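Local coordinates for nuclear hormone receptor HR38 (Drosophila melanogaster, PDB 1PDU), which is an orphan nuclear receptor that mediates an atypical ecdysteroid signalling pathway and probably regulates transcription, at residues Arg21-Val24 with Asp25-Asp29; Arg123-Gly126 with Glu127-Asn130; Ser180-Asp183 with His184-Asn188. One frame throughout, in Å; residues are numbered along the deposited sequence.

Contact 1 of 3, residues Arg21-Val24 with Asp25-Asp29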
# COMPACT_ATOMS: atom_id res chain seq x y z
N ARG A 21 7.24 3.15 -13.61
CA ARG A 21 8.66 2.99 -13.35
C ARG A 21 8.94 3.10 -11.86
O ARG A 21 9.79 2.39 -11.33
CB ARG A 21 9.48 4.04 -14.11
CG ARG A 21 9.53 3.80 -15.61
CD ARG A 21 10.43 4.81 -16.32
NE ARG A 21 10.44 4.60 -17.77
CZ ARG A 21 11.05 5.40 -18.63
NH1 ARG A 21 11.00 5.13 -19.94
NH2 ARG A 21 11.70 6.48 -18.20
N SER A 22 8.23 4.00 -11.18
CA SER A 22 8.42 4.17 -9.75
C SER A 22 7.98 2.89 -9.06
O SER A 22 8.68 2.36 -8.19
CB SER A 22 7.60 5.34 -9.22
OG SER A 22 7.88 6.51 -9.95
N HIS A 23 6.81 2.39 -9.46
CA HIS A 23 6.30 1.15 -8.89
C HIS A 23 7.38 0.07 -9.05
O HIS A 23 7.81 -0.51 -8.06
CB HIS A 23 5.01 0.71 -9.59
CG HIS A 23 4.57 -0.67 -9.21
ND1 HIS A 23 4.04 -0.97 -7.97
CD2 HIS A 23 4.65 -1.84 -9.88
CE1 HIS A 23 3.82 -2.28 -7.89
NE2 HIS A 23 4.18 -2.83 -9.04
N VAL A 24 7.82 -0.17 -10.28
CA VAL A 24 8.83 -1.18 -10.57
C VAL A 24 10.12 -0.97 -9.76
O VAL A 24 10.63 -1.90 -9.14
CB VAL A 24 9.17 -1.23 -12.10
CG1 VAL A 24 10.30 -2.23 -12.37
CG2 VAL A 24 7.94 -1.63 -12.89
N ASP A 25 10.63 0.26 -9.75
CA ASP A 25 11.85 0.57 -9.01
C ASP A 25 11.72 0.38 -7.49
O ASP A 25 12.73 0.25 -6.79
CB ASP A 25 12.28 2.01 -9.32
CG ASP A 25 12.59 2.22 -10.80
OD1 ASP A 25 12.69 3.40 -11.22
OD2 ASP A 25 12.74 1.22 -11.54
N THR A 26 10.49 0.38 -6.97
CA THR A 26 10.29 0.20 -5.54
C THR A 26 9.59 -1.12 -5.18
O THR A 26 9.15 -1.29 -4.05
CB THR A 26 9.49 1.37 -4.93
OG1 THR A 26 8.20 1.46 -5.55
CG2 THR A 26 10.24 2.68 -5.11
N THR A 27 9.49 -2.03 -6.14
CA THR A 27 8.86 -3.33 -5.90
C THR A 27 9.98 -4.36 -5.95
O THR A 27 10.60 -4.58 -6.99
CB THR A 27 7.82 -3.67 -6.98
OG1 THR A 27 6.77 -2.69 -6.95
CG2 THR A 27 7.20 -5.04 -6.73
N PRO A 28 10.25 -5.02 -4.81
CA PRO A 28 11.32 -6.03 -4.77
C PRO A 28 11.24 -6.98 -5.95
O PRO A 28 10.16 -7.48 -6.28
CB PRO A 28 11.07 -6.76 -3.46
CG PRO A 28 10.39 -5.74 -2.62
CD PRO A 28 9.45 -5.06 -3.58
N ASP A 29 12.37 -7.22 -6.61
CA ASP A 29 12.38 -8.17 -7.71
C ASP A 29 12.72 -9.52 -7.10
O ASP A 29 13.49 -9.61 -6.14
CB ASP A 29 13.40 -7.78 -8.79
CG ASP A 29 14.77 -7.44 -8.22
OD1 ASP A 29 14.87 -6.46 -7.44
OD2 ASP A 29 15.74 -8.16 -8.56
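The carbonyl oxygen of His-23 is gripped from both faces of its plane where the first helix of this nuclear-receptor ligand-binding domain, 15-25, ends and gives way to the loop leading to helix 45-67. From one face comes the hydroxyl of Thr-27, with OG1 donating to His-23 O at 2.7 Å; from the other comes the amide of Thr-26, whose N donates to His-23 O at 3.0 Å with a bent N-H...O angle of 139°. The contact to i+3 marks the tightening of the last turn, and Thr-27 N repeats it, donating to Val-24 O at 3.2 Å in a much straighter bond. Thr-26 leaves helical geometry, yet its OG1, turned back between its own N and carbonyl carbon (chi1 60°), lies 2.8 Å from Ser-22 O; this hydroxyl also has a weak bond from Arg-96 of helix 78-100. Its side chain lies against Val-62, Gln-65 and Phe-66 of helix 45-67. The imidazole of His-23, swung anti to its amide nitrogen (chi1 170°), lies under the Thr-27 hydroxyl and meets the ring of Phe-149 with the planes steeply inclined. Thr-27 OG1 sits over one face of this imidazole near its rim, 3.1 Å from His-23 CE1.

Contact 2 of 3, residues Arg123-Gly126 with Glu127-Asn130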
# COMPACT_ATOMS: atom_id res chain seq x y z
N ARG A 123 -0.03 -14.53 13.34
CA ARG A 123 0.30 -14.28 14.73
C ARG A 123 0.30 -12.79 15.07
O ARG A 123 -0.21 -12.38 16.12
CB ARG A 123 1.67 -14.89 15.05
N SER A 124 0.85 -11.96 14.19
CA SER A 124 0.90 -10.53 14.47
C SER A 124 -0.24 -9.73 13.83
O SER A 124 -0.76 -8.80 14.44
CB SER A 124 2.25 -9.96 14.03
OG SER A 124 2.55 -10.32 12.69
N PHE A 125 -0.62 -10.09 12.60
CA PHE A 125 -1.70 -9.38 11.92
C PHE A 125 -3.05 -9.75 12.52
O PHE A 125 -3.95 -8.92 12.58
CB PHE A 125 -1.74 -9.73 10.43
CG PHE A 125 -0.70 -9.04 9.61
CD1 PHE A 125 0.64 -9.35 9.75
CD2 PHE A 125 -1.08 -8.10 8.65
CE1 PHE A 125 1.60 -8.73 8.95
CE2 PHE A 125 -0.13 -7.48 7.83
CZ PHE A 125 1.21 -7.80 7.98
N GLY A 126 -3.19 -11.00 12.94
CA GLY A 126 -4.45 -11.47 13.48
C GLY A 126 -5.37 -11.82 12.32
O GLY A 126 -4.90 -12.01 11.20
N GLU A 127 -6.67 -11.88 12.59
CA GLU A 127 -7.64 -12.20 11.54
C GLU A 127 -7.63 -11.17 10.42
O GLU A 127 -8.06 -11.46 9.31
CB GLU A 127 -9.05 -12.32 12.12
CG GLU A 127 -9.43 -13.74 12.50
CD GLU A 127 -9.33 -14.72 11.32
OE1 GLU A 127 -10.12 -14.59 10.34
OE2 GLU A 127 -8.45 -15.62 11.37
N TRP A 128 -7.14 -9.98 10.72
CA TRP A 128 -7.06 -8.94 9.71
C TRP A 128 -6.35 -9.40 8.42
O TRP A 128 -6.70 -8.97 7.32
CB TRP A 128 -6.36 -7.73 10.31
CG TRP A 128 -6.10 -6.65 9.34
CD1 TRP A 128 -6.98 -6.13 8.43
CD2 TRP A 128 -4.90 -5.89 9.20
NE1 TRP A 128 -6.40 -5.10 7.74
CE2 TRP A 128 -5.12 -4.93 8.20
CE3 TRP A 128 -3.65 -5.93 9.84
CZ2 TRP A 128 -4.15 -4.01 7.81
CZ3 TRP A 128 -2.68 -5.01 9.45
CH2 TRP A 128 -2.93 -4.06 8.45
N LEU A 129 -5.37 -10.29 8.55
CA LEU A 129 -4.64 -10.78 7.38
C LEU A 129 -5.60 -11.47 6.40
O LEU A 129 -5.53 -11.24 5.19
CB LEU A 129 -3.59 -11.78 7.85
CG LEU A 129 -2.72 -12.29 6.71
CD1 LEU A 129 -1.89 -11.18 6.05
CD2 LEU A 129 -1.72 -13.34 7.18
N ASN A 130 -6.49 -12.30 6.93
CA ASN A 130 -7.46 -13.00 6.11
C ASN A 130 -8.29 -12.00 5.32
O ASN A 130 -8.63 -12.25 4.17
CB ASN A 130 -8.37 -13.88 6.97
CG ASN A 130 -7.74 -15.21 7.28
OD1 ASN A 130 -7.02 -15.78 6.47
ND2 ASN A 130 -8.01 -15.72 8.48
O HOH W 1 -6.99 -8.84 13.56
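Phe-125 and Trp-128 bring their aromatic rings together across the bend that joins helix 118-125 to helix 128-142. The planes are only 25° from parallel, but an offset leaves little ring-over-ring area, with 5.4 Å between the centroid of the Phe-125 ring and that of the six-membered ring of Trp-128. The nearest atoms are Phe-125 CD2 and Trp-128 CE3, 3.6 Å apart, with Trp-128 CZ3 equally near, and the approach is oblique. Trp-128 reaches back to this position because its CG stands anti to its backbone N (chi1 174°). Leu-129 adds the second apolar contact, its CB 3.8 Å from Phe-125 CB while its CD1 methyl rests over one face of the phenyl ring, toward the rim.

The backbone bonds trace the change of helix. Gly-126 leaves helical geometry with positive phi, and its carbonyl turns to the new helix, Gly-126 O taking Leu-129 N at 3.2 Å. A water spans the bend, donating to Phe-125 O and accepting from Trp-128 N.

On the outer side, a polar bond joins Glu-127 and Asn-130 at the head of the second segment. Asn-130 ND2 donates to Glu-127 OE1 at 3.0 Å; OE1 lies in the amide plane of Asn-130, and the donor comes from the syn side, tilted out of the carboxylate plane. The bent side chain of Glu-127 curls forward to meet it.

Around the bend, Phe-52 of helix 45-67 meets Phe-125 edge-to-face, Leu-90 and Val-94 of helix 78-100 touch Trp-128, and Leu-211 O accepts from its indole NE1. The chemistry is therefore divided: buried apolar groups join the two helices on the inner side, the indole N-H is satisfied by a backbone carbonyl, and the amide-carboxylate bond stays at the exposed surface.

Contact 3 of 3, residues Ser180-Asp183 with His184-Asn188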
# COMPACT_ATOMS: atom_id res chain seq x y z
N SER A 180 -4.82 10.15 -16.52
CA SER A 180 -3.94 9.16 -17.11
C SER A 180 -4.51 7.76 -16.96
O SER A 180 -4.38 6.94 -17.86
CB SER A 180 -2.55 9.22 -16.47
OG SER A 180 -1.81 10.34 -16.95
N LEU A 181 -5.14 7.47 -15.82
CA LEU A 181 -5.72 6.15 -15.63
C LEU A 181 -6.88 5.98 -16.61
O LEU A 181 -7.07 4.91 -17.20
CB LEU A 181 -6.22 5.98 -14.20
CG LEU A 181 -6.86 4.62 -13.93
CD1 LEU A 181 -5.82 3.53 -14.10
CD2 LEU A 181 -7.45 4.59 -12.53
N ARG A 182 -7.67 7.04 -16.77
CA ARG A 182 -8.80 7.02 -17.67
C ARG A 182 -8.34 6.71 -19.10
O ARG A 182 -8.85 5.79 -19.73
CB ARG A 182 -9.53 8.36 -17.64
CG ARG A 182 -10.75 8.41 -18.55
CD ARG A 182 -12.03 8.11 -17.78
NE ARG A 182 -12.31 9.16 -16.80
CZ ARG A 182 -13.35 9.14 -15.97
NH1 ARG A 182 -14.22 8.13 -16.01
NH2 ARG A 182 -13.53 10.13 -15.11
N ASP A 183 -7.38 7.49 -19.61
CA ASP A 183 -6.87 7.27 -20.96
C ASP A 183 -6.38 5.83 -21.16
O ASP A 183 -6.74 5.17 -22.14
CB ASP A 183 -5.71 8.23 -21.27
CG ASP A 183 -6.14 9.69 -21.24
OD1 ASP A 183 -7.34 9.97 -21.48
OD2 ASP A 183 -5.29 10.57 -20.98
N HIS A 184 -5.58 5.35 -20.22
CA HIS A 184 -5.05 4.00 -20.30
C HIS A 184 -6.15 2.94 -20.37
O HIS A 184 -6.06 2.00 -21.15
CB HIS A 184 -4.14 3.71 -19.10
CG HIS A 184 -3.57 2.33 -19.09
ND1 HIS A 184 -2.58 1.93 -19.96
CD2 HIS A 184 -3.89 1.23 -18.37
CE1 HIS A 184 -2.31 0.66 -19.77
NE2 HIS A 184 -3.09 0.21 -18.81
N VAL A 185 -7.17 3.08 -19.54
CA VAL A 185 -8.27 2.11 -19.51
C VAL A 185 -9.10 2.10 -20.79
O VAL A 185 -9.47 1.04 -21.29
CB VAL A 185 -9.19 2.35 -18.30
CG1 VAL A 185 -10.41 1.45 -18.39
CG2 VAL A 185 -8.43 2.09 -17.03
N THR A 186 -9.37 3.29 -21.31
CA THR A 186 -10.15 3.46 -22.53
C THR A 186 -9.58 2.70 -23.72
O THR A 186 -10.32 2.08 -24.48
CB THR A 186 -10.27 4.94 -22.91
OG1 THR A 186 -10.99 5.64 -21.88
CG2 THR A 186 -10.99 5.10 -24.24
N TYR A 187 -8.26 2.74 -23.88
CA TYR A 187 -7.61 2.08 -25.01
C TYR A 187 -7.05 0.69 -24.73
O TYR A 187 -6.51 0.05 -25.63
CB TYR A 187 -6.52 3.00 -25.56
CG TYR A 187 -7.07 4.36 -25.94
CD1 TYR A 187 -6.77 5.50 -25.19
CD2 TYR A 187 -7.93 4.51 -27.04
CE1 TYR A 187 -7.31 6.75 -25.51
CE2 TYR A 187 -8.47 5.75 -27.36
CZ TYR A 187 -8.16 6.87 -26.60
OH TYR A 187 -8.72 8.10 -26.90
N ASN A 188 -7.19 0.21 -23.49
CA ASN A 188 -6.72 -1.13 -23.13
C ASN A 188 -7.80 -2.15 -23.45
O ASN A 188 -8.80 -2.27 -22.74
CB ASN A 188 -6.40 -1.19 -21.63
CG ASN A 188 -6.08 -2.59 -21.16
OD1 ASN A 188 -6.86 -3.52 -21.36
ND2 ASN A 188 -4.91 -2.76 -20.54
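Ser-180 meets His-184 through the backbone, the amide N of His-184 donating to Ser-180 O at 3.1 Å, as expected inside the long helix 167-187 of the ligand-binding domain. The CB of His-184 also lies close to that carbonyl, but the imidazole leads away from this turn and places NE2 in a hydrogen bond to the carboxylate of Asp-145.

Leu-181 comes next. Its carbonyl oxygen accepts from Val-185 N at 3.0 Å, and the two side chains meet on the buried side of the helix. The closest touch is to the backbone, Val-185 CG2 lying 3.1 Å from Leu-181 O; the methyls Leu-181 CD1 and Val-185 CG2, 4.2 Å apart, meet only loosely and at an oblique angle. CG2 of Val-185 is the branch beside its backbone N, which turns it back over the preceding turn.

At Arg-182 a single carbonyl serves two donors of one residue. Thr-186 N points almost straight down the C=O direction and donates to Arg-182 O at 3.0 Å; Thr-186 OG1 adds a second bond of 3.0 Å to Arg-182 O from above the carbonyl plane. With chi1 at -64°, the hydroxyl is folded back beside its own amide, so N and OG1 reach the same oxygen and tie up the threonine's side-chain rotation.

Asp-183 receives a long, weak bond, Tyr-187 N to Asp-183 O at 3.4 Å. The tyrosine ring brings Tyr-187 CD1 to 3.1 Å from Asp-183 O, while the CG2 methyl of Thr-186 covers the centre of one ring face.

Leu-181 packs against Ala-148 and Cys-151 of helix 146-157 and Phe-198 and Leu-201 of helix 197-202, and Ser-180 and His-184 touch Leu-15 and Ile-16 of helix 15-25, respectively.

All three contacts are local: contact 1 at the end of helix 15-25, contact 2 between two helices, contact 3 in the C-terminal part of helix 167-187. Contacts 1 and 3 are linked through helix 15-25: contact 1 closes this helix, whose earlier residues Leu-15 and Ile-16 touch contact 3. Helix 146-157 also serves both, through Ile-146 and Phe-149 at contact 1 and Ser-147, Ala-148 and Cys-151 at contact 3. Their centres are about 21 Å apart. Contact 2 shares helices 45-67 and 78-100 with contact 1, at about 26 Å between centres. Contacts 2 and 3 lie on opposite sides of the chain's centre, about 35 Å apart between centres, and no atoms of different contacts touch.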